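Local coordinates for phosphoribosylaminoimidazole carboxylase, ATPase subunit (Thermus thermophilus, PDB 3AW8), which probably catalyses the ATP-dependent carboxylation of 5-aminoimidazole ribonucleotide with bicarbonate in purine biosynthesis and binds AMP in its ATP-grasp nucleotide pocket, at residues Gly206-Ser211 against Met302-Gly307. Residues are numbered along the deposited sequence; the frame is centred on the assembly and turned at random.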
ATOM      1  N   GLY A 206      -0.944 -26.157  13.920  1.00 47.05           N
ATOM      2  CA  GLY A 206       0.085 -26.192  12.905  1.00 48.42           C
ATOM      3  C   GLY A 206       0.002 -25.023  11.941  1.00 51.25           C
ATOM      4  O   GLY A 206       0.593 -25.077  10.853  1.00 52.96           O
ATOM      5  N   ILE A 207      -0.723 -23.967  12.322  1.00 49.25           N
ATOM      6  CA  ILE A 207      -0.861 -22.790  11.463  1.00 47.03           C
ATOM      7  C   ILE A 207      -0.573 -21.517  12.242  1.00 47.08           C
ATOM      8  O   ILE A 207      -1.063 -21.358  13.359  1.00 50.28           O
ATOM      9  CB  ILE A 207      -2.289 -22.657  10.905  1.00 46.61           C
ATOM     10  CG1 ILE A 207      -2.775 -23.997  10.350  1.00 45.56           C
ATOM     11  CG2 ILE A 207      -2.317 -21.595   9.824  1.00 44.48           C
ATOM     12  CD1 ILE A 207      -4.206 -23.960   9.828  1.00 46.43           C
ATOM     13  N   LEU A 208       0.217 -20.613  11.668  1.00 45.00           N
ATOM     14  CA  LEU A 208       0.512 -19.345  12.329  1.00 42.97           C
ATOM     15  C   LEU A 208      -0.827 -18.635  12.545  1.00 43.57           C
ATOM     16  O   LEU A 208      -1.609 -18.461  11.604  1.00 41.93           O
ATOM     17  CB  LEU A 208       1.411 -18.459  11.455  1.00 40.80           C
ATOM     18  CG  LEU A 208       1.625 -17.037  11.994  1.00 37.91           C
ATOM     19  CD1 LEU A 208       2.448 -17.119  13.257  1.00 37.93           C
ATOM     20  CD2 LEU A 208       2.329 -16.164  10.971  1.00 36.00           C
ATOM     21  N   ARG A 209      -1.090 -18.229  13.785  1.00 43.67           N
ATOM     22  CA  ARG A 209      -2.341 -17.556  14.112  1.00 41.54           C
ATOM     23  C   ARG A 209      -2.151 -16.097  14.463  1.00 40.41           C
ATOM     24  O   ARG A 209      -2.977 -15.268  14.104  1.00 39.47           O
ATOM     25  CB  ARG A 209      -3.026 -18.252  15.284  1.00 39.96           C
ATOM     26  CG  ARG A 209      -3.305 -19.710  15.046  1.00 41.67           C
ATOM     27  CD  ARG A 209      -4.364 -19.927  13.980  1.00 41.17           C
ATOM     28  NE  ARG A 209      -4.556 -21.354  13.739  1.00 43.90           N
ATOM     29  CZ  ARG A 209      -5.611 -21.876  13.124  1.00 46.24           C
ATOM     30  NH1 ARG A 209      -6.585 -21.091  12.678  1.00 47.49           N
ATOM     31  NH2 ARG A 209      -5.696 -23.187  12.959  1.00 44.08           N
ATOM     32  N   LEU A 210      -1.059 -15.780  15.147  1.00 39.67           N
ATOM     33  CA  LEU A 210      -0.829 -14.409  15.559  1.00 41.69           C
ATOM     34  C   LEU A 210       0.641 -14.038  15.619  1.00 43.38           C
ATOM     35  O   LEU A 210       1.478 -14.847  16.024  1.00 45.49           O
ATOM     36  CB  LEU A 210      -1.446 -14.191  16.945  1.00 43.78           C
ATOM     37  CG  LEU A 210      -1.328 -12.786  17.539  1.00 46.18           C
ATOM     38  CD1 LEU A 210      -2.524 -11.956  17.085  1.00 45.44           C
ATOM     39  CD2 LEU A 210      -1.282 -12.863  19.060  1.00 46.94           C
ATOM     40  N   SER A 211       0.950 -12.803  15.233  1.00 43.49           N
ATOM     41  CA  SER A 211       2.321 -12.304  15.267  1.00 45.41           C
ATOM     42  C   SER A 211       2.383 -10.970  16.013  1.00 46.34           C
ATOM     43  O   SER A 211       1.637 -10.035  15.701  1.00 47.11           O
ATOM     44  CB  SER A 211       2.877 -12.130  13.845  1.00 45.37           C
ATOM     45  OG  SER A 211       3.309 -13.364  13.294  1.00 47.50           O
ATOM     46  N   MET A 302      -0.446  -9.112  14.159  1.00 47.10           N
ATOM     47  CA  MET A 302      -0.828  -9.685  12.878  1.00 44.00           C
ATOM     48  C   MET A 302      -1.707 -10.901  13.148  1.00 41.57           C
ATOM     49  O   MET A 302      -1.238 -11.882  13.724  1.00 41.97           O
ATOM     50  CB  MET A 302       0.458 -10.093  12.134  1.00 44.93           C
ATOM     51  CG  MET A 302       0.349 -10.340  10.629  1.00 44.09           C
ATOM     52  SD  MET A 302      -0.541 -11.830  10.159  1.00 44.70           S
ATOM     53  CE  MET A 302       0.426 -13.099  11.030  1.00 39.27           C
ATOM     54  N   VAL A 303      -2.980 -10.850  12.769  1.00 38.75           N
ATOM     55  CA  VAL A 303      -3.818 -12.023  12.995  1.00 39.64           C
ATOM     56  C   VAL A 303      -4.252 -12.622  11.658  1.00 39.44           C
ATOM     57  O   VAL A 303      -4.881 -11.959  10.837  1.00 39.57           O
ATOM     58  CB  VAL A 303      -5.080 -11.720  13.918  1.00 39.99           C
ATOM     59  CG1 VAL A 303      -4.735 -10.678  14.959  1.00 38.08           C
ATOM     60  CG2 VAL A 303      -6.277 -11.275  13.102  1.00 42.11           C
ATOM     61  N   ASN A 304      -3.884 -13.878  11.430  1.00 39.82           N
ATOM     62  CA  ASN A 304      -4.247 -14.556  10.197  1.00 41.10           C
ATOM     63  C   ASN A 304      -5.728 -14.865  10.128  1.00 41.62           C
ATOM     64  O   ASN A 304      -6.381 -15.075  11.151  1.00 41.96           O
ATOM     65  CB  ASN A 304      -3.486 -15.875  10.046  1.00 41.65           C
ATOM     66  CG  ASN A 304      -2.129 -15.700   9.396  1.00 41.56           C
ATOM     67  OD1 ASN A 304      -1.859 -14.681   8.757  1.00 41.26           O
ATOM     68  ND2 ASN A 304      -1.273 -16.702   9.540  1.00 38.74           N
ATOM     69  N   LEU A 305      -6.244 -14.887   8.905  1.00 42.20           N
ATOM     70  CA  LEU A 305      -7.636 -15.213   8.627  1.00 42.04           C
ATOM     71  C   LEU A 305      -7.579 -16.594   7.973  1.00 43.70           C
ATOM     72  O   LEU A 305      -7.236 -16.723   6.797  1.00 46.50           O
ATOM     73  CB  LEU A 305      -8.242 -14.180   7.670  1.00 39.58           C
ATOM     74  CG  LEU A 305      -9.095 -13.025   8.225  1.00 41.91           C
ATOM     75  CD1 LEU A 305      -8.933 -12.861   9.731  1.00 41.54           C
ATOM     76  CD2 LEU A 305      -8.722 -11.752   7.500  1.00 39.68           C
ATOM     77  N   ILE A 306      -7.888 -17.627   8.752  1.00 44.05           N
ATOM     78  CA  ILE A 306      -7.847 -19.003   8.271  1.00 44.24           C
ATOM     79  C   ILE A 306      -9.236 -19.581   8.020  1.00 45.34           C
ATOM     80  O   ILE A 306     -10.103 -19.527   8.882  1.00 48.02           O
ATOM     81  CB  ILE A 306      -7.119 -19.921   9.290  1.00 44.36           C
ATOM     82  CG1 ILE A 306      -5.762 -19.319   9.669  1.00 43.46           C
ATOM     83  CG2 ILE A 306      -6.934 -21.318   8.707  1.00 42.40           C
ATOM     84  CD1 ILE A 306      -4.805 -19.183   8.505  1.00 46.17           C
ATOM     85  N   GLY A 307      -9.426 -20.130   6.826  1.00 46.63           N
ATOM     86  CA  GLY A 307     -10.678 -20.754   6.435  1.00 48.76           C
ATOM     87  C   GLY A 307     -12.017 -20.100   6.736  1.00 50.77           C
ATOM     88  O   GLY A 307     -13.037 -20.788   6.760  1.00 52.42           O
TER
HETATM   89  O   HOH W   1      -5.483 -16.119  13.480  1.00 28.47           O
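The Asn304 carboxamide crosses the Leu208 side chain at about a right angle, its ND2 end 3.7 Å from Leu208 CB. ND2 gives a hydrogen bond of 2.7 Å to Leu208 O, reaching that oxygen from above the carbonyl plane, and a second to Asn265 OD1. The guanidinium of Arg209 meets Ile306 obliquely, NH1 lying 3.6 Å from Ile306 CG1. This group is tied down elsewhere, by Trp204 O at NE and a salt bridge from NH1 to Glu362. With CG anti to the carbonyl carbon (chi1 -86°), the Asn304 amide is carried to the Leu208 side. Replacing Asn304 with alanine removes the amide, and is likely to leave Leu208 O without this donor and Asn265 OD1 without its ND2 partner. Ser211 and Met302 form an antiparallel hydrogen-bonded pair, with Ser211 N to Met302 O and Met302 N to Ser211 O both 2.8 Å. The bent Met302 chain brings CE to 3.6 Å from Leu208 CD2. Further along, Arg209 O receives Asn304 N at 3.1 Å, and one water donates to both Arg209 O and Asn304 O. Arg209 and Leu210 form a classic beta bulge opposite Arg202. Strands 207-213 and 299-306 lie side by side in a large antiparallel sheet, flanked by strands 193-204 and 335-343, and join the ATP-grasp region to the C-terminal region.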